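Local coordinates for protein VP5 (Halorubrum pleomorphic virus 2, PDB 6QGI) that probably drives membrane fusion as an envelope protein of an archaeal pleomorphic virus, at residues A[29-34]-A[45-50]; A[36-41]-A[213-218]; A[358-363]-A[367-372]; A[397-400]-A[404-407]. All coordinates share one frame; numbering follows the deposited sequence.

In the fold
None of the four contacts lies fully in the core. Contacts 1 and 3 are partly buried, while contacts 2 and 4 are at the surface. Contacts 1 and 2 share helix 37-60 and touch each other through Tyr45, which packs on Val213, Tyr215 and Asp218. Contacts 3 and 4 meet where strand 367-370 of contact 3 pairs with strand 405-408 of contact 4, in a three-stranded antiparallel sheet. The helical pair rests on single side chains, a threonine in contact 1 and a tyrosine in contact 2. The sheet pair relies on backbone hydrogen bonds, with a bound water in contact 3 and threonine hydroxyls and aromatic rings in contact 4.

Contact 1 (A[29-34]-A[45-50]); sequences DAPPEG and YQTAKT
Thr47 meets the loop residues Asp29, Ala30 and Pro31 where the extended chain leading into helix 37-60 passes back along the flank of that helix. This is a loop-on-helix contact, and Thr47 supplies the whole helix side of it. The polar part centres on the hydroxyl. Thr47 OG1 bonds Gln43 O, one turn back in the helix. Asp29 O, 3.1 Å from Thr47 OG1, competes for the same proton, so that bond is not settled. The loop backbone has further partners on helix 91-133. Asp29 N bonds Glu123, and Pro31 O accepts from Thr130. Within the helix, Thr50 OG1 bonds Gln46 O at 2.8 Å. Gln46 O also accepts from Thr50 N.

The van der Waals part is small. The CD corner of the Pro31 ring meets the Thr47 hydroxyl, a close carbon-oxygen contact with Pro31 CD 3.3 Å from Thr47 OG1. Behind it, Pro31 also lies on Leu40 and Val44 of the helix. Both threonine branches touch the loop. OG1 sits beside the backbone N (chi1 -63°), which turns it to the proline ring, while the methyl is anti to that N. Thr47 also packs on Ile127, so it is wedged between the loop and helix 91-133. Its methyl carbon CG2 lies 4.0 Å from Ala30 CA and 3.3 Å from Asp29 O.

Contact 2 (A[36-41]-A[213-218]); sequences TADALK and VQYDGD. Unlike the reference sequence in segment 213-218: Asp218 (reference Asn).
Asp38 and Lys41, on the first turn of helix 37-60, take the side chain of Tyr215 from the hairpin of strands 212-215 and 218-221. Thr36 holds the N-cap position of the helix, and its carbonyl oxygen accepts the backbone bond from Leu40 N. Two residues on, Asp38 swings its carboxylate toward the hairpin, with CG anti to the backbone N (chi1 -167°). Tyr215 OH donates to Asp38 OD2 at 3.1 Å. The hydroxyl comes on the syn side of that oxygen but 31° out of the carboxylate plane. The two side chains cross at about a right angle, with the carboxylate turned 52° against the ring. Asp38 OD1 lies near the ring plane, at the edge, 3.5 Å from Tyr215 CE1.

One turn later Lys41 packs at the root of the ring. Lys41 CB is 3.7 Å from Tyr215 CD1, and Lys41 O is 3.7 Å from Tyr215 CB. The rest of the lysine chain bends at chi3 and leads away. A type I' turn from Tyr215 to Asp218, closed by the bond of Asp218 N to Tyr215 O, reverses the chain just after the tyrosine. Asp216 CB lies over one face of the ring, toward its rim. Gln42 and Tyr45 of the helix also touch Tyr215.

One neutral hydroxyl therefore meets one carboxylate at a surface site, with aliphatic packing behind it. The bond ties the hairpin to the start of the helix and would probably favour the charged form of Asp38.

Contact 3 (A[358-363]-A[367-372]); sequences AYQSGV and NVTLTS
A water is gripped by three backbone groups where Gln360 and Gly362 face Thr369. It donates to Gln360 O at 2.7 Å and to Gly362 O at 2.9 Å, and it accepts from Thr369 N at 2.8 Å. The two segments run antiparallel with three residues between them, but only one beta bridge forms, Tyr359 with Leu370. The water bridges the backbones where segment 358-363 bows away at Ser361 and Gly362, before Val363 returns to Val368.

Two direct bonds flank the bridge. Gln360 N gives a nearly straight bond to Thr369 O at 2.8 Å (176° at the hydrogen). Thr371 N reaches Ala358 O, also at 2.8 Å, but from well above the carbonyl plane.

Apolar contacts form at the bridge and at the Val363 end. Tyr359 CB touches Leu370 CD2 at 3.8 Å. Tyr359 CG stands between the backbone N and the carbonyl carbon (chi1 67°), which carries the ring away from segment 367-372, onto Ile420 and Ala423 of strand 418-427. Further along, Val363 CG1 meets Val368 CG2 at 3.8 Å, and their side chains cross obliquely. Val363 also packs on Ile420, and Val368 on Leu382. Segment 358-363 thus lies between strand 418-427 and strand 367-370, which pairs with strand 405-408 in a small sheet. Gln360 and Thr369 lie side by side and point the same way. Gln360 OE1 comes within 3.4 Å of Thr369 CG2.

Contact 4 (A[397-400]-A[404-407]); sequences WTAT and TWYH
The beta hairpin of strands 398-399 and 405-408 is closed here by an antiparallel pairing. Thr398 and Tyr406 form the hydrogen-bonded pair, with Thr398 N to Tyr406 O and Tyr406 N to Thr398 O both at 2.8 Å. Thr398 OG1 adds a bond to Tyr406 O at 2.6 Å, from above the carbonyl plane. With chi1 at 53°, the hydroxyl is flanked by both the N and the C of its own backbone and lies over the face of the Tyr406 ring. Thr398 CB makes a CH-pi contact, 4.0 Å from that ring's centroid.

At the turn, Thr404 O takes both Thr400 N and Thr400 OG1, each at 3.2 Å. Thr404 OG1 in turn donates to Thr400 OG1 at 2.7 Å. Ala399 and Trp405 are the non-hydrogen-bonded pair, with the alanine methyl against the indole NE1 and CD1. At the other end, His407 CB sits over the six-membered ring of Trp397, and the imidazole turns its edge to that face.

Trp397 follows the glycosylated Asn396, and its NE1 bonds Val392 O. Its ring packs on Val368 and Leu370. Strand 405-408 is central in the sheet, between strands 398-399 and 367-370.

Contact 1 (A[29-34]-A[45-50])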
loop_
_atom_site.group_PDB
_atom_site.type_symbol
_atom_site.label_atom_id
_atom_site.label_comp_id
_atom_site.label_asym_id
_atom_site.label_seq_id
_atom_site.Cartn_x
_atom_site.Cartn_y
_atom_site.Cartn_z
ATOM N N ASP A 29 12.903 3.497 12.678
ATOM C CA ASP A 29 13.383 2.348 13.451
ATOM C C ASP A 29 14.780 1.949 12.956
ATOM O O ASP A 29 15.004 0.824 12.498
ATOM C CB ASP A 29 12.388 1.166 13.369
ATOM C CG ASP A 29 12.719 -0.027 14.251
ATOM O OD1 ASP A 29 13.676 0.074 15.070
ATOM O OD2 ASP A 29 12.033 -1.061 14.122
ATOM N N ALA A 30 15.730 2.889 13.071
ATOM C CA ALA A 30 17.110 2.659 12.670
ATOM C C ALA A 30 17.820 1.749 13.666
ATOM O O ALA A 30 17.578 1.889 14.873
ATOM C CB ALA A 30 17.850 3.968 12.549
ATOM N N PRO A 31 18.708 0.836 13.186
ATOM C CA PRO A 31 19.420 -0.057 14.109
ATOM C C PRO A 31 20.209 0.699 15.171
ATOM O O PRO A 31 20.727 1.788 14.887
ATOM C CB PRO A 31 20.363 -0.843 13.191
ATOM C CG PRO A 31 19.700 -0.790 11.864
ATOM C CD PRO A 31 19.060 0.540 11.780
ATOM N N PRO A 32 20.342 0.117 16.379
ATOM C CA PRO A 32 21.087 0.784 17.447
ATOM C C PRO A 32 22.601 0.699 17.287
ATOM O O PRO A 32 23.112 -0.109 16.521
ATOM C CB PRO A 32 20.653 0.011 18.694
ATOM C CG PRO A 32 20.373 -1.348 18.200
ATOM C CD PRO A 32 19.756 -1.160 16.858
ATOM N N GLU A 33 23.318 1.513 18.062
ATOM C CA GLU A 33 24.774 1.464 18.131
ATOM C C GLU A 33 25.139 0.352 19.123
ATOM O O GLU A 33 24.279 -0.079 19.894
ATOM C CB GLU A 33 25.340 2.833 18.544
ATOM C CG GLU A 33 25.294 3.855 17.417
ATOM C CD GLU A 33 26.010 5.175 17.637
ATOM O OE1 GLU A 33 27.089 5.183 18.275
ATOM O OE2 GLU A 33 25.500 6.204 17.138
ATOM N N GLY A 34 26.373 -0.127 19.079
ATOM C CA GLY A 34 26.819 -1.185 19.977
ATOM C C GLY A 34 26.525 -2.591 19.502
ATOM O O GLY A 34 26.682 -3.553 20.261
ATOM N N TYR A 45 19.737 -3.699 6.660
ATOM C CA TYR A 45 19.043 -4.335 5.544
ATOM C C TYR A 45 17.574 -4.526 5.886
ATOM O O TYR A 45 16.721 -4.241 5.048
ATOM C CB TYR A 45 19.712 -5.679 5.178
ATOM C CG TYR A 45 19.085 -6.389 3.992
ATOM C CD1 TYR A 45 19.405 -6.022 2.685
ATOM C CD2 TYR A 45 18.172 -7.423 4.173
ATOM C CE1 TYR A 45 18.834 -6.670 1.593
ATOM C CE2 TYR A 45 17.598 -8.082 3.088
ATOM C CZ TYR A 45 17.931 -7.700 1.800
ATOM O OH TYR A 45 17.362 -8.338 0.731
ATOM N N GLN A 46 17.284 -4.979 7.120
ATOM C CA GLN A 46 15.929 -5.204 7.623
ATOM C C GLN A 46 15.175 -3.874 7.775
ATOM O O GLN A 46 14.003 -3.806 7.400
ATOM C CB GLN A 46 15.963 -5.985 8.943
ATOM C CG GLN A 46 16.098 -7.491 8.710
ATOM C CD GLN A 46 16.820 -8.261 9.798
ATOM O OE1 GLN A 46 17.321 -7.708 10.792
ATOM N NE2 GLN A 46 16.895 -9.573 9.621
ATOM N N THR A 47 15.857 -2.817 8.272
ATOM C CA THR A 47 15.285 -1.475 8.435
ATOM C C THR A 47 14.902 -0.890 7.056
ATOM O O THR A 47 13.829 -0.290 6.923
ATOM C CB THR A 47 16.259 -0.566 9.211
ATOM O OG1 THR A 47 16.450 -1.099 10.528
ATOM C CG2 THR A 47 15.765 0.860 9.328
ATOM N N ALA A 48 15.763 -1.088 6.035
ATOM C CA ALA A 48 15.517 -0.595 4.679
ATOM C C ALA A 48 14.436 -1.409 3.963
ATOM O O ALA A 48 13.701 -0.844 3.161
ATOM C CB ALA A 48 16.800 -0.617 3.873
ATOM N N LYS A 49 14.349 -2.728 4.244
ATOM C CA LYS A 49 13.368 -3.648 3.652
ATOM C C LYS A 49 11.980 -3.331 4.168
ATOM O O LYS A 49 11.027 -3.345 3.390
ATOM C CB LYS A 49 13.738 -5.113 3.961
ATOM C CG LYS A 49 12.951 -6.146 3.171
ATOM C CD LYS A 49 13.258 -7.551 3.654
ATOM C CE LYS A 49 12.779 -8.589 2.673
ATOM N NZ LYS A 49 13.832 -9.599 2.390
ATOM N N THR A 50 11.866 -3.050 5.480
ATOM C CA THR A 50 10.607 -2.709 6.135
ATOM C C THR A 50 10.172 -1.320 5.689
ATOM O O THR A 50 8.987 -1.126 5.427
ATOM C CB THR A 50 10.741 -2.835 7.656
ATOM O OG1 THR A 50 11.302 -4.112 7.956
ATOM C CG2 THR A 50 9.406 -2.689 8.376
#

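Contact 2 (A[36-41]-A[213-218])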
loop_
_atom_site.group_PDB
_atom_site.type_symbol
_atom_site.label_atom_id
_atom_site.label_comp_id
_atom_site.label_asym_id
_atom_site.label_seq_id
_atom_site.Cartn_x
_atom_site.Cartn_y
_atom_site.Cartn_z
ATOM N N THR A 36 27.003 -5.999 16.825
ATOM C CA THR A 36 28.117 -6.713 16.190
ATOM C C THR A 36 28.141 -6.280 14.725
ATOM O O THR A 36 27.122 -5.786 14.223
ATOM C CB THR A 36 28.032 -8.252 16.358
ATOM O OG1 THR A 36 26.850 -8.758 15.740
ATOM C CG2 THR A 36 28.109 -8.706 17.813
ATOM N N ALA A 37 29.296 -6.425 14.054
ATOM C CA ALA A 37 29.464 -6.049 12.650
ATOM C C ALA A 37 28.364 -6.655 11.750
ATOM O O ALA A 37 27.659 -5.902 11.086
ATOM C CB ALA A 37 30.840 -6.468 12.156
ATOM N N ASP A 38 28.160 -7.988 11.801
ATOM C CA ASP A 38 27.157 -8.688 10.988
ATOM C C ASP A 38 25.716 -8.240 11.305
ATOM O O ASP A 38 24.952 -7.973 10.372
ATOM C CB ASP A 38 27.281 -10.216 11.150
ATOM C CG ASP A 38 26.492 -11.000 10.116
ATOM O OD1 ASP A 38 26.870 -10.958 8.923
ATOM O OD2 ASP A 38 25.496 -11.653 10.499
ATOM N N ALA A 39 25.357 -8.159 12.604
ATOM C CA ALA A 39 24.033 -7.752 13.095
ATOM C C ALA A 39 23.639 -6.370 12.587
ATOM O O ALA A 39 22.486 -6.193 12.205
ATOM C CB ALA A 39 23.996 -7.771 14.613
ATOM N N LEU A 40 24.588 -5.400 12.559
ATOM C CA LEU A 40 24.299 -4.052 12.056
ATOM C C LEU A 40 23.970 -4.101 10.566
ATOM O O LEU A 40 22.985 -3.507 10.150
ATOM C CB LEU A 40 25.449 -3.059 12.325
ATOM C CG LEU A 40 25.222 -1.615 11.839
ATOM C CD1 LEU A 40 24.035 -0.972 12.528
ATOM C CD2 LEU A 40 26.460 -0.776 12.016
ATOM N N LYS A 41 24.759 -4.846 9.787
ATOM C CA LYS A 41 24.572 -5.028 8.349
ATOM C C LYS A 41 23.198 -5.659 8.064
ATOM O O LYS A 41 22.500 -5.237 7.135
ATOM C CB LYS A 41 25.708 -5.887 7.773
ATOM C CG LYS A 41 27.088 -5.240 7.901
ATOM C CD LYS A 41 28.138 -5.876 7.000
ATOM C CE LYS A 41 28.935 -6.952 7.693
ATOM N NZ LYS A 41 29.903 -7.589 6.767
ATOM N N VAL A 213 20.830 -0.947 -0.436
ATOM C CA VAL A 213 21.253 -1.598 0.804
ATOM C C VAL A 213 21.531 -3.063 0.497
ATOM O O VAL A 213 20.679 -3.751 -0.056
ATOM C CB VAL A 213 20.242 -1.422 1.962
ATOM C CG1 VAL A 213 20.730 -2.122 3.224
ATOM C CG2 VAL A 213 20.001 0.051 2.247
ATOM N N GLN A 214 22.727 -3.525 0.844
ATOM C CA GLN A 214 23.137 -4.900 0.605
ATOM C C GLN A 214 23.510 -5.617 1.904
ATOM O O GLN A 214 24.051 -4.999 2.821
ATOM C CB GLN A 214 24.307 -4.946 -0.398
ATOM C CG GLN A 214 25.570 -4.179 0.026
ATOM C CD GLN A 214 26.683 -4.281 -0.985
ATOM O OE1 GLN A 214 26.457 -4.425 -2.194
ATOM N NE2 GLN A 214 27.918 -4.183 -0.509
ATOM N N TYR A 215 23.208 -6.926 1.965
ATOM C CA TYR A 215 23.542 -7.845 3.057
ATOM C C TYR A 215 23.435 -9.300 2.584
ATOM O O TYR A 215 22.404 -9.709 2.041
ATOM C CB TYR A 215 22.677 -7.617 4.318
ATOM C CG TYR A 215 22.835 -8.685 5.386
ATOM C CD1 TYR A 215 23.976 -8.740 6.183
ATOM C CD2 TYR A 215 21.846 -9.640 5.600
ATOM C CE1 TYR A 215 24.139 -9.736 7.145
ATOM C CE2 TYR A 215 21.994 -10.636 6.565
ATOM C CZ TYR A 215 23.143 -10.681 7.336
ATOM O OH TYR A 215 23.293 -11.664 8.284
ATOM N N ASP A 216 24.508 -10.071 2.817
ATOM C CA ASP A 216 24.648 -11.512 2.560
ATOM C C ASP A 216 24.259 -11.928 1.118
ATOM O O ASP A 216 23.611 -12.961 0.914
ATOM C CB ASP A 216 23.821 -12.298 3.609
ATOM C CG ASP A 216 24.203 -13.754 3.799
ATOM O OD1 ASP A 216 25.408 -14.078 3.671
ATOM O OD2 ASP A 216 23.299 -14.569 4.080
ATOM N N GLY A 217 24.681 -11.129 0.137
ATOM C CA GLY A 217 24.406 -11.388 -1.273
ATOM C C GLY A 217 23.089 -10.840 -1.788
ATOM O O GLY A 217 22.893 -10.747 -3.005
ATOM N N ASP A 218 22.169 -10.490 -0.870
ATOM C CA ASP A 218 20.861 -9.906 -1.189
ATOM C C ASP A 218 20.940 -8.410 -1.001
ATOM O O ASP A 218 21.598 -7.928 -0.080
ATOM C CB ASP A 218 19.738 -10.514 -0.341
ATOM C CG ASP A 218 19.831 -12.019 -0.216
ATOM O OD1 ASP A 218 19.718 -12.712 -1.257
ATOM O OD2 ASP A 218 20.046 -12.506 0.917
#

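Contact 3 (A[358-363]-A[367-372])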
loop_
_atom_site.group_PDB
_atom_site.type_symbol
_atom_site.label_atom_id
_atom_site.label_comp_id
_atom_site.label_asym_id
_atom_site.label_seq_id
_atom_site.Cartn_x
_atom_site.Cartn_y
_atom_site.Cartn_z
ATOM N N ALA A 358 7.649 -27.634 -0.163
ATOM C CA ALA A 358 8.995 -27.279 0.253
ATOM C C ALA A 358 9.380 -27.989 1.561
ATOM O O ALA A 358 9.612 -27.344 2.585
ATOM C CB ALA A 358 9.103 -25.769 0.394
ATOM N N TYR A 359 9.468 -29.328 1.513
ATOM C CA TYR A 359 9.821 -30.145 2.669
ATOM C C TYR A 359 10.682 -31.340 2.270
ATOM O O TYR A 359 10.607 -31.801 1.128
ATOM C CB TYR A 359 8.555 -30.631 3.406
ATOM C CG TYR A 359 7.711 -31.617 2.622
ATOM C CD1 TYR A 359 7.927 -32.989 2.728
ATOM C CD2 TYR A 359 6.670 -31.185 1.808
ATOM C CE1 TYR A 359 7.170 -33.900 1.992
ATOM C CE2 TYR A 359 5.885 -32.089 1.091
ATOM C CZ TYR A 359 6.126 -33.450 1.203
ATOM O OH TYR A 359 5.355 -34.347 0.508
ATOM N N GLN A 360 11.470 -31.856 3.226
ATOM C CA GLN A 360 12.298 -33.043 3.040
ATOM C C GLN A 360 11.470 -34.257 3.448
ATOM O O GLN A 360 10.802 -34.219 4.484
ATOM C CB GLN A 360 13.607 -32.946 3.834
ATOM C CG GLN A 360 14.551 -31.877 3.308
ATOM C CD GLN A 360 15.982 -32.237 3.581
ATOM O OE1 GLN A 360 16.517 -31.986 4.664
ATOM N NE2 GLN A 360 16.630 -32.846 2.599
ATOM N N SER A 361 11.461 -35.303 2.609
ATOM C CA SER A 361 10.665 -36.510 2.826
ATOM C C SER A 361 11.051 -37.250 4.118
ATOM O O SER A 361 10.163 -37.626 4.877
ATOM C CB SER A 361 10.766 -37.442 1.625
ATOM O OG SER A 361 10.180 -36.844 0.481
ATOM N N GLY A 362 12.352 -37.388 4.379
ATOM C CA GLY A 362 12.868 -38.070 5.561
ATOM C C GLY A 362 12.718 -37.333 6.881
ATOM O O GLY A 362 13.172 -36.193 7.017
ATOM N N VAL A 363 12.102 -38.007 7.876
ATOM C CA VAL A 363 11.919 -37.488 9.240
ATOM C C VAL A 363 13.001 -38.133 10.122
ATOM O O VAL A 363 12.854 -39.289 10.527
ATOM C CB VAL A 363 10.481 -37.709 9.803
ATOM C CG1 VAL A 363 10.314 -37.051 11.165
ATOM C CG2 VAL A 363 9.419 -37.197 8.839
ATOM N N ASN A 367 12.690 -34.888 13.839
ATOM C CA ASN A 367 13.112 -33.629 13.221
ATOM C C ASN A 367 12.645 -33.542 11.753
ATOM O O ASN A 367 13.269 -34.125 10.857
ATOM C CB ASN A 367 14.640 -33.442 13.311
ATOM C CG ASN A 367 15.134 -32.735 14.553
ATOM O OD1 ASN A 367 14.872 -31.544 14.767
ATOM N ND2 ASN A 367 15.899 -33.439 15.379
ATOM N N VAL A 368 11.532 -32.814 11.521
ATOM C CA VAL A 368 10.997 -32.565 10.178
ATOM C C VAL A 368 11.731 -31.342 9.627
ATOM O O VAL A 368 11.952 -30.392 10.371
ATOM C CB VAL A 368 9.454 -32.398 10.143
ATOM C CG1 VAL A 368 8.972 -32.095 8.730
ATOM C CG2 VAL A 368 8.753 -33.642 10.681
ATOM N N THR A 369 12.121 -31.372 8.343
ATOM C CA THR A 369 12.864 -30.285 7.713
ATOM C C THR A 369 12.090 -29.703 6.519
ATOM O O THR A 369 11.552 -30.451 5.701
ATOM C CB THR A 369 14.269 -30.782 7.322
ATOM O OG1 THR A 369 14.903 -31.310 8.492
ATOM C CG2 THR A 369 15.148 -29.683 6.726
ATOM N N LEU A 370 12.036 -28.353 6.454
ATOM C CA LEU A 370 11.415 -27.547 5.395
ATOM C C LEU A 370 12.503 -26.879 4.564
ATOM O O LEU A 370 13.480 -26.382 5.128
ATOM C CB LEU A 370 10.454 -26.477 5.958
ATOM C CG LEU A 370 9.254 -26.919 6.807
ATOM C CD1 LEU A 370 8.410 -25.720 7.191
ATOM C CD2 LEU A 370 8.385 -27.952 6.095
ATOM N N THR A 371 12.339 -26.868 3.234
ATOM C CA THR A 371 13.337 -26.292 2.330
ATOM C C THR A 371 13.010 -24.819 1.969
ATOM O O THR A 371 13.813 -24.169 1.292
ATOM C CB THR A 371 13.521 -27.181 1.096
ATOM O OG1 THR A 371 12.248 -27.483 0.535
ATOM C CG2 THR A 371 14.259 -28.477 1.418
ATOM N N SER A 372 11.869 -24.289 2.460
ATOM C CA SER A 372 11.469 -22.889 2.286
ATOM C C SER A 372 10.873 -22.341 3.576
ATOM O O SER A 372 10.252 -23.082 4.338
ATOM C CB SER A 372 10.486 -22.714 1.133
ATOM O OG SER A 372 11.085 -22.998 -0.121
HETATM O O HOH W 1 11.664 -33.774 7.022
#

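Contact 4 (A[397-400]-A[404-407])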
loop_
_atom_site.group_PDB
_atom_site.type_symbol
_atom_site.label_atom_id
_atom_site.label_comp_id
_atom_site.label_asym_id
_atom_site.label_seq_id
_atom_site.Cartn_x
_atom_site.Cartn_y
_atom_site.Cartn_z
ATOM N N TRP A 397 9.330 -22.991 13.928
ATOM C CA TRP A 397 10.272 -23.588 12.984
ATOM C C TRP A 397 11.626 -22.922 13.200
ATOM O O TRP A 397 11.700 -21.687 13.241
ATOM C CB TRP A 397 9.793 -23.441 11.534
ATOM C CG TRP A 397 8.681 -24.378 11.179
ATOM C CD1 TRP A 397 7.345 -24.100 11.163
ATOM C CD2 TRP A 397 8.809 -25.760 10.822
ATOM N NE1 TRP A 397 6.633 -25.218 10.796
ATOM C CE2 TRP A 397 7.505 -26.258 10.602
ATOM C CE3 TRP A 397 9.903 -26.628 10.659
ATOM C CZ2 TRP A 397 7.264 -27.585 10.220
ATOM C CZ3 TRP A 397 9.663 -27.947 10.301
ATOM C CH2 TRP A 397 8.357 -28.411 10.079
ATOM N N THR A 398 12.684 -23.723 13.402
ATOM C CA THR A 398 14.022 -23.192 13.669
ATOM C C THR A 398 14.849 -23.195 12.394
ATOM O O THR A 398 14.924 -24.203 11.692
ATOM C CB THR A 398 14.715 -23.949 14.816
ATOM O OG1 THR A 398 14.682 -25.335 14.536
ATOM C CG2 THR A 398 14.043 -23.728 16.149
ATOM N N ALA A 399 15.477 -22.060 12.115
ATOM C CA ALA A 399 16.303 -21.856 10.939
ATOM C C ALA A 399 17.759 -22.206 11.181
ATOM O O ALA A 399 18.276 -22.051 12.289
ATOM C CB ALA A 399 16.211 -20.407 10.492
ATOM N N THR A 400 18.423 -22.652 10.111
ATOM C CA THR A 400 19.854 -22.920 10.028
ATOM C C THR A 400 20.381 -22.003 8.923
ATOM O O THR A 400 19.598 -21.546 8.082
ATOM C CB THR A 400 20.148 -24.410 9.802
ATOM O OG1 THR A 400 19.286 -24.927 8.791
ATOM C CG2 THR A 400 20.008 -25.232 11.069
ATOM N N THR A 404 17.320 -24.057 5.619
ATOM C CA THR A 404 16.416 -25.150 5.998
ATOM C C THR A 404 15.732 -24.810 7.321
ATOM O O THR A 404 16.284 -24.051 8.122
ATOM C CB THR A 404 17.136 -26.502 6.058
ATOM O OG1 THR A 404 18.385 -26.359 6.729
ATOM C CG2 THR A 404 17.347 -27.115 4.685
ATOM N N TRP A 405 14.515 -25.334 7.532
ATOM C CA TRP A 405 13.757 -25.060 8.748
ATOM C C TRP A 405 13.353 -26.362 9.419
ATOM O O TRP A 405 12.610 -27.153 8.841
ATOM C CB TRP A 405 12.549 -24.164 8.447
ATOM C CG TRP A 405 12.957 -22.745 8.195
ATOM C CD1 TRP A 405 13.030 -21.743 9.115
ATOM C CD2 TRP A 405 13.475 -22.204 6.970
ATOM N NE1 TRP A 405 13.505 -20.594 8.527
ATOM C CE2 TRP A 405 13.801 -20.853 7.215
ATOM C CE3 TRP A 405 13.656 -22.719 5.674
ATOM C CZ2 TRP A 405 14.314 -20.014 6.217
ATOM C CZ3 TRP A 405 14.184 -21.894 4.693
ATOM C CH2 TRP A 405 14.482 -20.552 4.961
ATOM N N TYR A 406 13.877 -26.598 10.633
ATOM C CA TYR A 406 13.611 -27.831 11.366
ATOM C C TYR A 406 12.780 -27.597 12.628
ATOM O O TYR A 406 12.791 -26.507 13.188
ATOM C CB TYR A 406 14.927 -28.562 11.715
ATOM C CG TYR A 406 15.751 -27.913 12.808
ATOM C CD1 TYR A 406 16.639 -26.879 12.513
ATOM C CD2 TYR A 406 15.692 -28.369 14.120
ATOM C CE1 TYR A 406 17.416 -26.290 13.512
ATOM C CE2 TYR A 406 16.459 -27.786 15.126
ATOM C CZ TYR A 406 17.323 -26.747 14.816
ATOM O OH TYR A 406 18.070 -26.157 15.806
ATOM N N HIS A 407 12.072 -28.644 13.070
ATOM C CA HIS A 407 11.269 -28.657 14.287
ATOM C C HIS A 407 11.132 -30.089 14.785
ATOM O O HIS A 407 10.764 -30.979 14.011
ATOM C CB HIS A 407 9.886 -28.010 14.080
ATOM C CG HIS A 407 9.022 -28.059 15.305
ATOM N ND1 HIS A 407 9.262 -27.235 16.390
ATOM C CD2 HIS A 407 7.975 -28.864 15.591
ATOM C CE1 HIS A 407 8.342 -27.550 17.288
ATOM N NE2 HIS A 407 7.538 -28.517 16.847
#